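Local atomic coordinates of galactan 1,3-beta-galactosidase (Phanerochaete chrysosporium, PDB entry 7BYS), a protein that probably hydrolyses beta-1,3-galactan as an exo-acting family 43 glycosidase and carries a calcium-containing carbohydrate-binding module. Residues Ile231-Asn243 with Gln383-Val395. Numbering follows the deposited sequence.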
loop_
_atom_site.group_PDB
_atom_site.type_symbol
_atom_site.label_atom_id
_atom_site.label_comp_id
_atom_site.label_asym_id
_atom_site.label_seq_id
_atom_site.Cartn_x
_atom_site.Cartn_y
_atom_site.Cartn_z
ATOM N N ILE A 231 -11.353 -6.407 5.663
ATOM C CA ILE A 231 -11.328 -4.944 5.669
ATOM C C ILE A 231 -11.827 -4.335 4.362
ATOM O O ILE A 231 -12.019 -3.112 4.303
ATOM C CB ILE A 231 -9.938 -4.362 6.016
ATOM C CG1 ILE A 231 -8.871 -4.742 4.973
ATOM C CG2 ILE A 231 -9.521 -4.771 7.430
ATOM C CD1 ILE A 231 -7.510 -4.026 5.198
ATOM N N ALA A 232 -12.048 -5.138 3.326
ATOM C CA ALA A 232 -12.430 -4.656 2.006
ATOM C C ALA A 232 -13.224 -5.756 1.318
ATOM O O ALA A 232 -13.216 -6.907 1.773
ATOM C CB ALA A 232 -11.188 -4.277 1.182
ATOM N N PRO A 233 -13.933 -5.440 0.228
ATOM C CA PRO A 233 -14.660 -6.496 -0.499
ATOM C C PRO A 233 -13.697 -7.587 -0.951
ATOM O O PRO A 233 -12.670 -7.304 -1.561
ATOM C CB PRO A 233 -15.265 -5.749 -1.696
ATOM C CG PRO A 233 -15.321 -4.318 -1.259
ATOM C CD PRO A 233 -14.113 -4.116 -0.400
ATOM N N SER A 234 -14.020 -8.843 -0.626
ATOM C CA SER A 234 -13.042 -9.912 -0.808
ATOM C C SER A 234 -12.604 -10.050 -2.261
ATOM O O SER A 234 -11.424 -10.305 -2.529
ATOM C CB SER A 234 -13.555 -11.243 -0.247
ATOM O OG SER A 234 -14.879 -11.503 -0.641
ATOM N N ALA A 235 -13.528 -9.877 -3.215
ATOM C CA ALA A 235 -13.166 -10.087 -4.612
ATOM C C ALA A 235 -12.078 -9.121 -5.070
ATOM O O ALA A 235 -11.316 -9.436 -5.990
ATOM C CB ALA A 235 -14.404 -9.983 -5.510
ATOM N N THR A 236 -11.980 -7.950 -4.436
ATOM C CA THR A 236 -11.000 -6.962 -4.876
ATOM C C THR A 236 -9.589 -7.240 -4.380
ATOM O O THR A 236 -8.666 -6.538 -4.801
ATOM C CB THR A 236 -11.372 -5.534 -4.440
ATOM O OG1 THR A 236 -11.187 -5.387 -3.029
ATOM C CG2 THR A 236 -12.805 -5.175 -4.820
ATOM N N ARG A 237 -9.406 -8.206 -3.479
ATOM C CA ARG A 237 -8.087 -8.527 -2.938
ATOM C C ARG A 237 -7.448 -7.282 -2.323
ATOM O O ARG A 237 -6.341 -6.866 -2.680
ATOM C CB ARG A 237 -7.196 -9.175 -3.998
ATOM C CG ARG A 237 -7.889 -10.316 -4.741
ATOM C CD ARG A 237 -7.032 -10.893 -5.858
ATOM N NE ARG A 237 -6.778 -9.892 -6.888
ATOM C CZ ARG A 237 -5.862 -10.012 -7.843
ATOM N NH1 ARG A 237 -5.091 -11.095 -7.915
ATOM N NH2 ARG A 237 -5.692 -9.023 -8.717
ATOM N N THR A 238 -8.186 -6.691 -1.377
ATOM C CA THR A 238 -7.790 -5.449 -0.712
ATOM C C THR A 238 -7.572 -4.333 -1.724
ATOM O O THR A 238 -6.623 -3.552 -1.628
ATOM C CB THR A 238 -6.589 -5.624 0.225
ATOM O OG1 THR A 238 -6.655 -6.909 0.853
ATOM C CG2 THR A 238 -6.627 -4.579 1.336
ATOM N N TRP A 239 -8.481 -4.237 -2.696
ATOM C CA TRP A 239 -8.336 -3.250 -3.765
ATOM C C TRP A 239 -6.957 -3.363 -4.411
ATOM O O TRP A 239 -6.293 -2.364 -4.706
ATOM C CB TRP A 239 -8.628 -1.831 -3.257
ATOM C CG TRP A 239 -10.056 -1.667 -2.807
ATOM C CD1 TRP A 239 -10.507 -1.580 -1.524
ATOM C CD2 TRP A 239 -11.219 -1.628 -3.646
ATOM N NE1 TRP A 239 -11.873 -1.462 -1.512
ATOM C CE2 TRP A 239 -12.337 -1.474 -2.802
ATOM C CE3 TRP A 239 -11.418 -1.668 -5.031
ATOM C CZ2 TRP A 239 -13.645 -1.388 -3.290
ATOM C CZ3 TRP A 239 -12.720 -1.570 -5.520
ATOM C CH2 TRP A 239 -13.812 -1.428 -4.650
ATOM N N TYR A 240 -6.530 -4.609 -4.626
ATOM C CA TYR A 240 -5.199 -4.954 -5.135
ATOM C C TYR A 240 -4.082 -4.283 -4.321
ATOM O O TYR A 240 -3.407 -3.345 -4.764
ATOM C CB TYR A 240 -5.079 -4.667 -6.636
ATOM C CG TYR A 240 -3.987 -5.445 -7.337
ATOM C CD1 TYR A 240 -2.779 -5.762 -6.710
ATOM C CD2 TYR A 240 -4.170 -5.866 -8.646
ATOM C CE1 TYR A 240 -1.783 -6.490 -7.386
ATOM C CE2 TYR A 240 -3.214 -6.577 -9.305
ATOM C CZ TYR A 240 -2.031 -6.882 -8.696
ATOM O OH TYR A 240 -1.113 -7.601 -9.405
ATOM N N SER A 241 -3.883 -4.810 -3.113
ATOM C CA SER A 241 -2.826 -4.295 -2.251
ATOM C C SER A 241 -2.549 -5.299 -1.147
ATOM O O SER A 241 -3.244 -6.312 -0.999
ATOM C CB SER A 241 -3.184 -2.911 -1.694
ATOM O OG SER A 241 -4.129 -3.015 -0.641
ATOM N N GLN A 242 -1.512 -4.998 -0.371
ATOM C CA GLN A 242 -1.120 -5.790 0.786
ATOM C C GLN A 242 -0.708 -4.829 1.887
ATOM O O GLN A 242 0.042 -3.879 1.633
ATOM C CB GLN A 242 0.057 -6.708 0.458
ATOM C CG GLN A 242 0.412 -7.642 1.609
ATOM C CD GLN A 242 1.595 -8.527 1.306
ATOM O OE1 GLN A 242 2.491 -8.152 0.554
ATOM N NE2 GLN A 242 1.601 -9.727 1.886
ATOM N N ASN A 243 -1.195 -5.084 3.102
ATOM C CA ASN A 243 -0.929 -4.208 4.236
ATOM C C ASN A 243 0.563 -3.948 4.402
ATOM O O ASN A 243 1.396 -4.838 4.203
ATOM C CB ASN A 243 -1.457 -4.874 5.505
ATOM C CG ASN A 243 -1.513 -3.919 6.670
ATOM O OD1 ASN A 243 -2.037 -2.816 6.549
ATOM N ND2 ASN A 243 -0.989 -4.336 7.811
ATOM N N GLN A 383 -3.086 -1.212 -16.451
ATOM C CA GLN A 383 -4.290 -1.835 -15.902
ATOM C C GLN A 383 -3.909 -3.174 -15.284
ATOM O O GLN A 383 -3.845 -4.205 -15.980
ATOM C CB GLN A 383 -5.364 -1.987 -16.978
ATOM C CG GLN A 383 -5.833 -0.641 -17.495
ATOM C CD GLN A 383 -6.808 -0.771 -18.645
ATOM O OE1 GLN A 383 -6.509 -1.408 -19.651
ATOM N NE2 GLN A 383 -7.993 -0.201 -18.485
ATOM N N PRO A 384 -3.660 -3.209 -13.973
ATOM C CA PRO A 384 -3.317 -4.475 -13.318
ATOM C C PRO A 384 -4.402 -5.523 -13.521
ATOM O O PRO A 384 -5.574 -5.212 -13.773
ATOM C CB PRO A 384 -3.207 -4.091 -11.833
ATOM C CG PRO A 384 -2.908 -2.616 -11.832
ATOM C CD PRO A 384 -3.625 -2.058 -13.051
ATOM N N ASP A 385 -4.003 -6.793 -13.391
ATOM C CA ASP A 385 -4.991 -7.858 -13.277
ATOM C C ASP A 385 -5.941 -7.519 -12.135
ATOM O O ASP A 385 -5.508 -7.093 -11.064
ATOM C CB ASP A 385 -4.294 -9.193 -13.005
ATOM C CG ASP A 385 -3.360 -9.150 -11.802
ATOM O OD1 ASP A 385 -2.339 -8.439 -11.853
ATOM O OD2 ASP A 385 -3.651 -9.843 -10.801
ATOM N N SER A 386 -7.235 -7.651 -12.369
ATOM C CA SER A 386 -8.197 -7.239 -11.358
ATOM C C SER A 386 -8.709 -8.380 -10.488
ATOM O O SER A 386 -9.386 -8.116 -9.490
ATOM C CB SER A 386 -9.353 -6.476 -12.006
ATOM O OG SER A 386 -10.165 -7.392 -12.722
ATOM N N GLY A 387 -8.385 -9.630 -10.820
ATOM C CA GLY A 387 -8.837 -10.793 -10.084
ATOM C C GLY A 387 -9.823 -11.648 -10.853
ATOM O O GLY A 387 -9.994 -12.831 -10.522
ATOM N N GLY A 388 -10.474 -11.082 -11.858
ATOM C CA GLY A 388 -11.419 -11.818 -12.673
ATOM C C GLY A 388 -12.087 -10.867 -13.645
ATOM O O GLY A 388 -12.089 -9.646 -13.455
ATOM N N GLY A 389 -12.652 -11.449 -14.702
ATOM C CA GLY A 389 -13.357 -10.662 -15.692
ATOM C C GLY A 389 -14.599 -9.969 -15.172
ATOM O O GLY A 389 -15.117 -9.072 -15.844
ATOM N N ASN A 390 -15.076 -10.354 -13.986
ATOM C CA ASN A 390 -16.231 -9.725 -13.360
ATOM C C ASN A 390 -15.865 -8.945 -12.100
ATOM O O ASN A 390 -16.744 -8.632 -11.302
ATOM C CB ASN A 390 -17.297 -10.782 -13.052
ATOM C CG ASN A 390 -18.686 -10.193 -12.872
ATOM O OD1 ASN A 390 -19.068 -9.242 -13.552
ATOM N ND2 ASN A 390 -19.452 -10.770 -11.949
ATOM N N VAL A 391 -14.589 -8.619 -11.913
ATOM C CA VAL A 391 -14.117 -7.886 -10.739
ATOM C C VAL A 391 -13.523 -6.573 -11.226
ATOM O O VAL A 391 -12.579 -6.575 -12.024
ATOM C CB VAL A 391 -13.060 -8.690 -9.968
ATOM C CG1 VAL A 391 -12.590 -7.910 -8.749
ATOM C CG2 VAL A 391 -13.608 -10.062 -9.579
ATOM N N VAL A 392 -14.037 -5.460 -10.713
ATOM C CA VAL A 392 -13.634 -4.123 -11.144
ATOM C C VAL A 392 -12.767 -3.495 -10.059
ATOM O O VAL A 392 -13.102 -3.556 -8.866
ATOM C CB VAL A 392 -14.866 -3.258 -11.458
ATOM C CG1 VAL A 392 -14.473 -1.780 -11.659
ATOM C CG2 VAL A 392 -15.570 -3.821 -12.689
ATOM N N ILE A 393 -11.631 -2.926 -10.465
ATOM C CA ILE A 393 -10.857 -2.017 -9.634
ATOM C C ILE A 393 -10.620 -0.743 -10.431
ATOM O O ILE A 393 -10.986 -0.657 -11.599
ATOM C CB ILE A 393 -9.536 -2.635 -9.132
ATOM C CG1 ILE A 393 -8.612 -2.968 -10.305
ATOM C CG2 ILE A 393 -9.801 -3.866 -8.234
ATOM C CD1 ILE A 393 -7.190 -3.374 -9.902
ATOM N N SER A 394 -10.000 0.252 -9.804
ATOM C CA SER A 394 -9.747 1.510 -10.495
ATOM C C SER A 394 -8.281 1.901 -10.416
ATOM O O SER A 394 -7.594 1.602 -9.436
ATOM C CB SER A 394 -10.637 2.643 -9.962
ATOM O OG SER A 394 -10.242 2.997 -8.641
ATOM N N VAL A 395 -7.822 2.593 -11.458
ATOM C CA VAL A 395 -6.499 3.213 -11.460
ATOM C C VAL A 395 -6.629 4.662 -11.905
ATOM O O VAL A 395 -7.514 4.982 -12.714
ATOM C CB VAL A 395 -5.496 2.461 -12.355
ATOM C CG1 VAL A 395 -5.188 1.080 -11.797
ATOM C CG2 VAL A 395 -5.998 2.380 -13.798
HETATM O O HOH W 1 -7.763 -7.138 -7.417
HETATM O O HOH W 2 -1.958 -10.949 -9.093
#
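G387 CA lies over one face of the R237 guanidinium, 3.7 Å above the plane and shifted toward its rim, while the D385 carbonyl O and a water lie at its edge. T236 OG1 lies over one face of the W239 ring, toward its rim, and W239 CE3 packs on I393 CG2. At the Y240 ring edge D385 OD1 lies in plane, and P384 CB approaches Y240 CE2 obliquely at 3.5 Å. The D385 carboxylate serves two side chains and a second water. R237 NH2 makes a salt bridge to D385 OD2 at 3.0 Å, nearly straight (164°) but from above the carboxylate plane, and Y240 OH donates to D385 OD1 at 2.9 Å, on its syn side. A bend at chi3 (-64°) carries the R237 guanidinium there. Replacing D385 by alanine is likely to leave the R237 charge without its mate and the Y240 hydroxyl without this acceptor. The edge water bridges R237 NE to the T236 and S386 carbonyls. Apolar contacts of P384, I393 (CD1 on Y240 CB) and V391 flank these bonds. The whole exemplifies an interdomain interface: a 3-10 segment and the following short left-handed turn of the GH43 beta-propeller dock against the carbohydrate-binding beta-sandwich.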